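Local coordinates for SusD superfamily protein (PDB 3HDX), which probably binds polysaccharide at the bacterial outer membrane as a SusD-family protein of carbohydrate uptake, at residues M19-L24 against Y79-A84; G23-A28 against L259-A264; S302-F307 against R420-M425. All coordinates share one frame; numbering follows the deposited sequence. Where two conformers were deposited one is given.

Contact 1 of 3, residues M19-L24 against Y79-A84; sequences MGVYGL and YAVINA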
loop_
_atom_site.group_PDB
_atom_site.type_symbol
_atom_site.label_atom_id
_atom_site.label_comp_id
_atom_site.label_asym_id
_atom_site.label_seq_id
_atom_site.Cartn_x
_atom_site.Cartn_y
_atom_site.Cartn_z
HETATM N N MSE A 19 -15.678 -11.884 -3.905
HETATM C CA MSE A 19 -15.845 -10.496 -3.416
HETATM C C MSE A 19 -15.562 -10.433 -1.901
HETATM O O MSE A 19 -15.010 -9.432 -1.409
HETATM C CB MSE A 19 -17.211 -9.917 -3.806
HETATM C CG MSE A 19 -17.433 -9.861 -5.345
HETATM SE SE MSE A 19 -15.989 -9.082 -6.399
HETATM C CE MSE A 19 -16.388 -9.879 -8.101
ATOM N N GLY A 20 -15.861 -11.518 -1.177
ATOM C CA GLY A 20 -15.548 -11.599 0.229
ATOM C C GLY A 20 -14.060 -11.574 0.533
ATOM O O GLY A 20 -13.656 -10.970 1.521
ATOM N N VAL A 21 -13.239 -12.241 -0.301
ATOM C CA VAL A 21 -11.775 -12.214 -0.098
ATOM C C VAL A 21 -11.256 -10.764 -0.298
ATOM O O VAL A 21 -10.436 -10.276 0.500
ATOM C CB VAL A 21 -11.025 -13.221 -0.982
ATOM C CG1 VAL A 21 -9.526 -13.186 -0.666
ATOM C CG2 VAL A 21 -11.593 -14.656 -0.771
ATOM N N TYR A 22 -11.765 -10.069 -1.325
ATOM C CA TYR A 22 -11.449 -8.649 -1.517
ATOM C C TYR A 22 -11.850 -7.828 -0.300
ATOM O O TYR A 22 -11.101 -6.971 0.149
ATOM C CB TYR A 22 -12.115 -8.064 -2.764
ATOM C CG TYR A 22 -11.397 -8.370 -4.083
ATOM C CD1 TYR A 22 -10.291 -7.608 -4.480
ATOM C CD2 TYR A 22 -11.803 -9.388 -4.917
ATOM C CE1 TYR A 22 -9.595 -7.875 -5.667
ATOM C CE2 TYR A 22 -11.136 -9.667 -6.104
ATOM C CZ TYR A 22 -10.045 -8.882 -6.496
ATOM O OH TYR A 22 -9.402 -9.153 -7.669
ATOM N N GLY A 23 -13.049 -8.081 0.217
ATOM C CA GLY A 23 -13.538 -7.350 1.370
ATOM C C GLY A 23 -12.695 -7.525 2.610
ATOM O O GLY A 23 -12.425 -6.561 3.339
ATOM N N LEU A 24 -12.286 -8.773 2.845
ATOM C CA LEU A 24 -11.424 -9.091 3.969
ATOM C C LEU A 24 -10.066 -8.419 3.833
ATOM O O LEU A 24 -9.501 -7.996 4.838
ATOM C CB LEU A 24 -11.272 -10.606 4.134
ATOM C CG LEU A 24 -12.536 -11.345 4.599
ATOM C CD1 LEU A 24 -12.349 -12.845 4.420
ATOM C CD2 LEU A 24 -12.831 -10.959 6.047
ATOM N N TYR A 79 -4.801 -13.119 8.721
ATOM C CA TYR A 79 -5.109 -14.552 8.602
ATOM C C TYR A 79 -6.550 -14.776 8.123
ATOM O O TYR A 79 -6.817 -15.771 7.443
ATOM C CB TYR A 79 -4.747 -15.357 9.857
ATOM C CG TYR A 79 -3.265 -15.473 9.954
ATOM C CD1 TYR A 79 -2.586 -16.339 9.082
ATOM C CD2 TYR A 79 -2.529 -14.742 10.865
ATOM C CE1 TYR A 79 -1.214 -16.424 9.096
ATOM C CE2 TYR A 79 -1.175 -14.840 10.886
ATOM C CZ TYR A 79 -0.513 -15.690 10.008
ATOM O OH TYR A 79 0.849 -15.707 10.038
ATOM N N ALA A 80 -7.467 -13.827 8.388
ATOM C CA ALA A 80 -8.820 -13.955 7.834
ATOM C C ALA A 80 -8.784 -13.956 6.298
ATOM O O ALA A 80 -9.526 -14.703 5.642
ATOM C CB ALA A 80 -9.766 -12.863 8.369
ATOM N N VAL A 81 -7.924 -13.104 5.728
ATOM C CA VAL A 81 -7.763 -13.074 4.263
ATOM C C VAL A 81 -7.182 -14.409 3.768
ATOM O O VAL A 81 -7.681 -15.018 2.818
ATOM C CB VAL A 81 -6.808 -11.960 3.833
ATOM C CG1 VAL A 81 -6.507 -12.040 2.311
ATOM C CG2 VAL A 81 -7.337 -10.580 4.253
ATOM N N ILE A 82 -6.072 -14.795 4.386
ATOM C CA ILE A 82 -5.308 -15.994 3.998
ATOM C C ILE A 82 -6.222 -17.241 4.046
ATOM O O ILE A 82 -6.261 -18.018 3.116
ATOM C CB ILE A 82 -4.075 -16.144 4.924
ATOM C CG1 ILE A 82 -3.060 -15.016 4.610
ATOM C CG2 ILE A 82 -3.429 -17.551 4.827
ATOM C CD1 ILE A 82 -2.074 -14.686 5.767
ATOM N N ASN A 83 -6.993 -17.390 5.123
ATOM C CA ASN A 83 -7.859 -18.549 5.289
ATOM C C ASN A 83 -9.021 -18.537 4.267
ATOM O O ASN A 83 -9.354 -19.572 3.657
ATOM C CB ASN A 83 -8.368 -18.615 6.732
ATOM C CG ASN A 83 -8.800 -19.996 7.135
ATOM O OD1 ASN A 83 -8.234 -20.980 6.666
ATOM N ND2 ASN A 83 -9.741 -20.074 8.046
ATOM N N ALA A 84 -9.642 -17.377 4.064
ATOM C CA ALA A 84 -10.734 -17.272 3.080
ATOM C C ALA A 84 -10.225 -17.612 1.666
ATOM O O ALA A 84 -10.910 -18.301 0.880
ATOM C CB ALA A 84 -11.369 -15.885 3.113
#

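Contact 2 of 3, residues G23-A28 against L259-A264; sequences GLTRAA and LGFNFA. With EDO (1,2-ethanediol), chain I.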
loop_
_atom_site.group_PDB
_atom_site.type_symbol
_atom_site.label_atom_id
_atom_site.label_comp_id
_atom_site.label_asym_id
_atom_site.label_seq_id
_atom_site.Cartn_x
_atom_site.Cartn_y
_atom_site.Cartn_z
ATOM N N GLY A 23 -13.049 -8.081 0.217
ATOM C CA GLY A 23 -13.538 -7.350 1.370
ATOM C C GLY A 23 -12.695 -7.525 2.610
ATOM O O GLY A 23 -12.425 -6.561 3.339
ATOM N N LEU A 24 -12.286 -8.773 2.845
ATOM C CA LEU A 24 -11.424 -9.091 3.969
ATOM C C LEU A 24 -10.066 -8.419 3.833
ATOM O O LEU A 24 -9.501 -7.996 4.838
ATOM C CB LEU A 24 -11.272 -10.606 4.134
ATOM C CG LEU A 24 -12.536 -11.345 4.599
ATOM C CD1 LEU A 24 -12.349 -12.845 4.420
ATOM C CD2 LEU A 24 -12.831 -10.959 6.047
ATOM N N THR A 25 -9.545 -8.351 2.599
ATOM C CA THR A 25 -8.225 -7.722 2.357
ATOM C C THR A 25 -8.303 -6.210 2.637
ATOM O O THR A 25 -7.472 -5.655 3.334
ATOM C CB THR A 25 -7.667 -8.011 0.966
ATOM O OG1 THR A 25 -7.757 -9.428 0.678
ATOM C CG2 THR A 25 -6.203 -7.537 0.910
ATOM N N ARG A 26 -9.380 -5.587 2.180
ATOM C CA ARG A 26 -9.638 -4.158 2.462
ATOM C C ARG A 26 -9.721 -3.959 3.984
ATOM O O ARG A 26 -9.071 -3.085 4.528
ATOM C CB ARG A 26 -10.917 -3.716 1.783
ATOM C CG ARG A 26 -11.267 -2.269 2.014
ATOM C CD ARG A 26 -12.536 -1.911 1.330
ATOM N NE ARG A 26 -13.715 -2.572 1.937
ATOM C CZ ARG A 26 -14.576 -3.418 1.331
ATOM N NH1 ARG A 26 -14.505 -3.749 0.036
ATOM N NH2 ARG A 26 -15.583 -3.933 2.043
ATOM N N ALA A 27 -10.477 -4.835 4.665
ATOM C CA ALA A 27 -10.631 -4.745 6.114
ATOM C C ALA A 27 -9.311 -4.882 6.872
ATOM O O ALA A 27 -9.092 -4.176 7.872
ATOM C CB ALA A 27 -11.639 -5.771 6.613
ATOM N N ALA A 28 -8.400 -5.730 6.386
ATOM C CA ALA A 28 -7.100 -5.907 7.050
ATOM C C ALA A 28 -6.290 -4.612 7.076
ATOM O O ALA A 28 -5.658 -4.284 8.057
ATOM C CB ALA A 28 -6.259 -7.033 6.380
ATOM N N LEU A 259 -2.890 -1.111 -7.873
ATOM C CA LEU A 259 -3.375 -1.999 -6.805
ATOM C C LEU A 259 -4.018 -1.133 -5.737
ATOM O O LEU A 259 -3.368 -0.218 -5.182
ATOM C CB LEU A 259 -2.233 -2.857 -6.226
ATOM C CG LEU A 259 -2.616 -4.092 -5.389
ATOM C CD1 LEU A 259 -1.363 -4.971 -5.233
ATOM C CD2 LEU A 259 -3.196 -3.793 -4.045
ATOM N N GLY A 260 -5.282 -1.397 -5.451
ATOM C CA GLY A 260 -5.972 -0.669 -4.403
ATOM C C GLY A 260 -7.227 -1.375 -3.971
ATOM O O GLY A 260 -7.530 -2.451 -4.492
ATOM N N PHE A 261 -7.912 -0.789 -2.981
ATOM C CA PHE A 261 -9.134 -1.363 -2.388
ATOM C C PHE A 261 -10.149 -0.258 -2.225
ATOM O O PHE A 261 -9.838 0.826 -1.705
ATOM C CB PHE A 261 -8.839 -2.029 -1.039
ATOM C CG PHE A 261 -7.824 -3.106 -1.158
ATOM C CD1 PHE A 261 -8.204 -4.393 -1.523
ATOM C CD2 PHE A 261 -6.474 -2.818 -1.009
ATOM C CE1 PHE A 261 -7.223 -5.391 -1.757
ATOM C CE2 PHE A 261 -5.498 -3.816 -1.223
ATOM C CZ PHE A 261 -5.891 -5.100 -1.591
ATOM N N ASN A 262 -11.351 -0.534 -2.711
ATOM C CA ASN A 262 -12.409 0.467 -2.776
ATOM C C ASN A 262 -13.519 0.214 -1.767
ATOM O O ASN A 262 -13.776 -0.933 -1.384
ATOM C CB ASN A 262 -13.027 0.452 -4.179
ATOM C CG ASN A 262 -11.982 0.485 -5.268
ATOM O OD1 ASN A 262 -10.994 1.225 -5.169
ATOM N ND2 ASN A 262 -12.136 -0.380 -6.260
ATOM N N PHE A 263 -14.256 1.268 -1.446
ATOM C CA PHE A 263 -15.350 1.155 -0.458
ATOM C C PHE A 263 -16.723 1.368 -1.118
ATOM O O PHE A 263 -16.850 2.270 -1.963
ATOM C CB PHE A 263 -15.070 2.154 0.640
ATOM C CG PHE A 263 -13.829 1.812 1.435
ATOM C CD1 PHE A 263 -12.542 2.085 0.911
ATOM C CD2 PHE A 263 -13.936 1.203 2.702
ATOM C CE1 PHE A 263 -11.393 1.770 1.613
ATOM C CE2 PHE A 263 -12.774 0.879 3.440
ATOM C CZ PHE A 263 -11.509 1.171 2.906
ATOM N N ALA A 264 -17.712 0.525 -0.744
ATOM C CA ALA A 264 -19.116 0.578 -1.268
ATOM C C ALA A 264 -20.119 0.902 -0.155
ATOM O O ALA A 264 -20.295 0.116 0.790
ATOM C CB ALA A 264 -19.502 -0.753 -1.964
HETATM C C1 EDO I . -7.207 -3.525 -7.747
HETATM O O1 EDO I . -6.123 -3.758 -6.915
HETATM C C2 EDO I . -6.881 -2.530 -8.803
HETATM O O2 EDO I . -6.862 -1.225 -8.216
#

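Contact 3 of 3, residues S302-F307 against R420-M425; sequences SIFTNF and RRRELM. With EDO (1,2-ethanediol), chain G.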
loop_
_atom_site.group_PDB
_atom_site.type_symbol
_atom_site.label_atom_id
_atom_site.label_comp_id
_atom_site.label_asym_id
_atom_site.label_seq_id
_atom_site.Cartn_x
_atom_site.Cartn_y
_atom_site.Cartn_z
ATOM N N SER A 302 10.134 22.468 5.220
ATOM C CA SER A 302 11.363 21.668 5.226
ATOM C C SER A 302 11.330 20.640 4.084
ATOM O O SER A 302 12.331 20.396 3.415
ATOM C CB SER A 302 11.522 20.928 6.574
ATOM O OG SER A 302 11.722 21.833 7.643
ATOM N N ILE A 303 10.159 20.041 3.870
ATOM C CA ILE A 303 9.967 18.954 2.891
ATOM C C ILE A 303 9.830 19.438 1.467
ATOM O O ILE A 303 10.419 18.844 0.561
ATOM C CB ILE A 303 8.726 18.104 3.272
ATOM C CG1 ILE A 303 8.995 17.404 4.629
ATOM C CG2 ILE A 303 8.447 17.060 2.175
ATOM C CD1 ILE A 303 7.786 16.760 5.273
ATOM N N PHE A 304 9.025 20.497 1.286
ATOM C CA PHE A 304 8.793 21.105 -0.024
ATOM C C PHE A 304 9.698 22.317 -0.074
ATOM O O PHE A 304 9.442 23.310 0.612
ATOM C CB PHE A 304 7.326 21.477 -0.177
ATOM C CG PHE A 304 6.412 20.297 -0.168
ATOM C CD1 PHE A 304 6.164 19.590 -1.353
ATOM C CD2 PHE A 304 5.769 19.884 1.005
ATOM C CE1 PHE A 304 5.324 18.518 -1.380
ATOM C CE2 PHE A 304 4.942 18.771 0.992
ATOM C CZ PHE A 304 4.684 18.101 -0.228
ATOM N N THR A 305 10.736 22.206 -0.908
ATOM C CA THR A 305 11.819 23.181 -0.964
ATOM C C THR A 305 11.714 24.163 -2.115
ATOM O O THR A 305 12.518 25.090 -2.185
ATOM C CB THR A 305 13.178 22.449 -1.081
ATOM O OG1 THR A 305 13.236 21.664 -2.300
ATOM C CG2 THR A 305 13.362 21.466 0.138
ATOM N N ASN A 306 10.742 23.963 -2.990
ATOM C CA ASN A 306 10.606 24.761 -4.210
ATOM C C ASN A 306 9.170 25.223 -4.309
ATOM O O ASN A 306 8.262 24.390 -4.364
ATOM C CB ASN A 306 11.016 23.869 -5.402
ATOM C CG ASN A 306 11.016 24.584 -6.735
ATOM O OD1 ASN A 306 10.320 25.549 -6.950
ATOM N ND2 ASN A 306 11.753 24.014 -7.688
ATOM N N PHE A 307 8.952 26.547 -4.376
ATOM C CA PHE A 307 7.574 27.053 -4.469
ATOM C C PHE A 307 6.804 26.675 -5.731
ATOM O O PHE A 307 5.578 26.788 -5.743
ATOM C CB PHE A 307 7.439 28.538 -4.103
ATOM C CG PHE A 307 8.049 29.534 -5.080
ATOM C CD1 PHE A 307 7.579 29.696 -6.386
ATOM C CD2 PHE A 307 9.102 30.308 -4.654
ATOM C CE1 PHE A 307 8.142 30.652 -7.207
ATOM C CE2 PHE A 307 9.656 31.281 -5.469
ATOM C CZ PHE A 307 9.193 31.424 -6.760
ATOM N N ARG A 420 9.688 10.564 -3.229
ATOM C CA ARG A 420 8.651 9.666 -2.714
ATOM C C ARG A 420 7.907 10.291 -1.508
ATOM O O ARG A 420 6.693 10.134 -1.342
ATOM C CB ARG A 420 9.272 8.330 -2.298
ATOM C CG ARG A 420 9.794 7.516 -3.445
ATOM C CD ARG A 420 10.332 6.130 -3.042
ATOM N NE ARG A 420 9.283 5.252 -2.488
ATOM C CZ ARG A 420 8.450 4.503 -3.199
ATOM N NH1 ARG A 420 8.568 4.359 -4.529
ATOM N NH2 ARG A 420 7.521 3.814 -2.564
ATOM N N ARG A 421 8.679 10.927 -0.632
ATOM C CA ARG A 421 8.139 11.569 0.574
ATOM C C ARG A 421 7.068 12.581 0.170
ATOM O O ARG A 421 6.028 12.639 0.789
ATOM C CB ARG A 421 9.250 12.251 1.331
ATOM C CG ARG A 421 8.911 12.853 2.692
ATOM C CD ARG A 421 10.166 13.489 3.240
ATOM N NE ARG A 421 10.056 13.874 4.660
ATOM C CZ ARG A 421 11.021 14.479 5.334
ATOM N NH1 ARG A 421 12.178 14.788 4.758
ATOM N NH2 ARG A 421 10.854 14.732 6.637
ATOM N N ARG A 422 7.373 13.377 -0.849
ATOM C CA ARG A 422 6.428 14.332 -1.381
ATOM C C ARG A 422 5.255 13.704 -2.147
ATOM O O ARG A 422 4.089 13.999 -1.887
ATOM C CB ARG A 422 7.156 15.362 -2.262
ATOM C CG ARG A 422 8.081 16.259 -1.494
ATOM C CD ARG A 422 8.667 17.336 -2.346
ATOM N NE ARG A 422 9.703 16.822 -3.224
ATOM C CZ ARG A 422 11.018 16.813 -2.982
ATOM N NH1 ARG A 422 11.527 17.304 -1.865
ATOM N NH2 ARG A 422 11.831 16.313 -3.897
ATOM N N GLU A 423 5.581 12.847 -3.098
ATOM C CA GLU A 423 4.577 12.305 -3.992
ATOM C C GLU A 423 3.600 11.372 -3.358
ATOM O O GLU A 423 2.411 11.468 -3.636
ATOM C CB GLU A 423 5.281 11.603 -5.179
ATOM C CG GLU A 423 4.351 11.067 -6.238
ATOM C CD GLU A 423 3.467 12.145 -6.897
ATOM O OE1 GLU A 423 3.894 13.316 -6.931
ATOM O OE2 GLU A 423 2.381 11.766 -7.437
ATOM N N LEU A 424 4.089 10.525 -2.466
ATOM C CA LEU A 424 3.278 9.476 -1.877
ATOM C C LEU A 424 2.792 9.807 -0.466
ATOM O O LEU A 424 2.271 8.928 0.258
ATOM C CB LEU A 424 4.055 8.141 -1.910
ATOM C CG LEU A 424 4.604 7.709 -3.286
ATOM C CD1 LEU A 424 5.562 6.502 -3.181
ATOM C CD2 LEU A 424 3.444 7.381 -4.233
HETATM N N MSE A 425 2.897 11.069 -0.072
HETATM C CA MSE A 425 2.473 11.514 1.265
HETATM C C MSE A 425 0.998 11.129 1.500
HETATM O O MSE A 425 0.137 11.414 0.669
HETATM C CB MSE A 425 2.687 13.028 1.374
HETATM C CG MSE A 425 2.441 13.600 2.776
HETATM SE SE MSE A 425 2.978 15.447 2.894
HETATM C CE MSE A 425 4.886 15.315 2.932
HETATM C C1 EDO G . 14.867 21.810 -6.968
HETATM O O1 EDO G . 13.464 21.516 -7.156
HETATM C C2 EDO G . 15.123 23.296 -6.786
HETATM O O2 EDO G . 14.424 23.796 -5.636
#

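Contact 1 of 3, residues M19-L24 against Y79-A84
L24 pushes its CD1 methyl into A84, and at 3.5 Å from A84 CB that carbon sits closer than two methyl groups ordinarily rest. The leucine's first torsion sends the side chain there, with CG anti to its own carbonyl carbon (chi1 -69°). A84 has only a methyl here, and that methyl is what the leucine tip meets. Just beside this pinch, V81 brings its CG2 to 3.4 Å from L24 O, a contact of side chain with backbone. Helix 11-30 and helix 76-91 run nearly antiparallel, their local axes 8.9 Å apart at an angle of 163°, an antiparallel helix pair consistent with the TPR-like helical architecture of SusD proteins. The tightest touch thus lies on the partly exposed side of the seam, where L24 CD2, 4.3 Å from A80 CB, is merely the looser neighbour. V21 and V81 are the buried residues, and between them the fit is easier than at the pinch: V21 CG1 comes no nearer to V81 CG1 than 4.4 Å. V21 CG2 lies in ordinary packing 4.1 Å from A84 CB. On this inner flank V21 also packs on L117 of helix 104-129.

Contact 2 of 3, residues G23-A28 against L259-A264
R26 lays its aliphatic arm over the ring of F263, with CD nearly above the middle of one face, 3.5 Å from the centroid and 11° off the ring normal. This CH-pi contact joins helix 11-30 to the end of a short two-stranded antiparallel ribbon, in which strand 259-261 pairs with strand 358-361. It shows that an arginine can serve an aromatic ring through its methylenes rather than its charge: the guanidinium is turned 52° from the ring plane, and its cation-pi attraction is at most weak at this distance. A bend at chi3 (68°) carries the head group past the ring toward the loop that leaves the strand, where R26 NH1 makes a weak hydrogen bond of 3.2 Å to N262 O. One residue back, at the end of the strand, F261 CB meets R26 CB at 3.9 Å, while T25 sets its CG2 methyl 3.5 Å from F261 CZ.

The next shell holds these groups in place. The hydroxyl of T25 is tied to V21 O one turn back, and both T25 and F261 rest on L117 of helix 104-129. The CB of N262 points away from the helix, and its amide bonds through OD1 to S357 and through ND2 to G191 O; F263 also meets the ring of H275. Beyond F261, an ethanediol probably left from crystallisation sits on the ribbon backbone, its O1 accepting from G260 N at 2.9 Å and donating to G260 O at 3.1 Å.

Contact 3 of 3, residues S302-F307 against R420-M425
R421 spreads its guanidinium flat against an aliphatic partner: I303 CG1 lies over the centre of one face, 3.6 Å from R421 CZ, and the two side chains cross at about a right angle. The polar rim of the group is engaged by D45 and E418, so the hydrocarbon meets a plane whose charge is paired around its edge. The neighbouring arginine works differently. R422 NH1 donates to I303 O at 3.1 Å, with the carbonyl pointing almost straight at the nitrogen (173°) and the oxygen in the guanidinium plane. A turn at chi3 (-75°) brings the head group round to that oxygen, while the methylenes run alongside F304, with R422 CD 3.5 Å from F304 CD1. Since R422 NH2 also forms salt bridges to E415 and E419, an alanine here would probably leave I303 O without this donor, both carboxylates short of a positive mate and a gap beside the phenylalanine ring. M425, a selenomethionine, approaches from the other segment end: its CE meets I303 CD1 tip to tip at 4.0 Å, and its selenium stands at the edge of the F304 ring, 5.5 Å from the centroid. Both segments are leaving helices here, and the arrangement is a helix-end junction in which an arginine takes up a last-turn carbonyl and a Met-aromatic contact lies beside it.

From the N terminus, helix 11-30 supplies the first partner of both contact 1 and contact 2, which share G23 and L24. Contact 1 closes the shorter loop, with 54 intervening residues, when helix 76-91 returns; contact 2 closes only after 230 residues, about half of them helical, when strand 259-261 arrives, so most of the first loop nests within the second. Their centres are about 10 Å apart, and V81 of contact 1 packs on T25 of contact 2. Contact 3 follows in series, crossing neither: across 112 residues it joins the ends of helices 297-303 and 409-423 on the opposite side of the chain's centre, its own centre about 28 Å from that of contact 2.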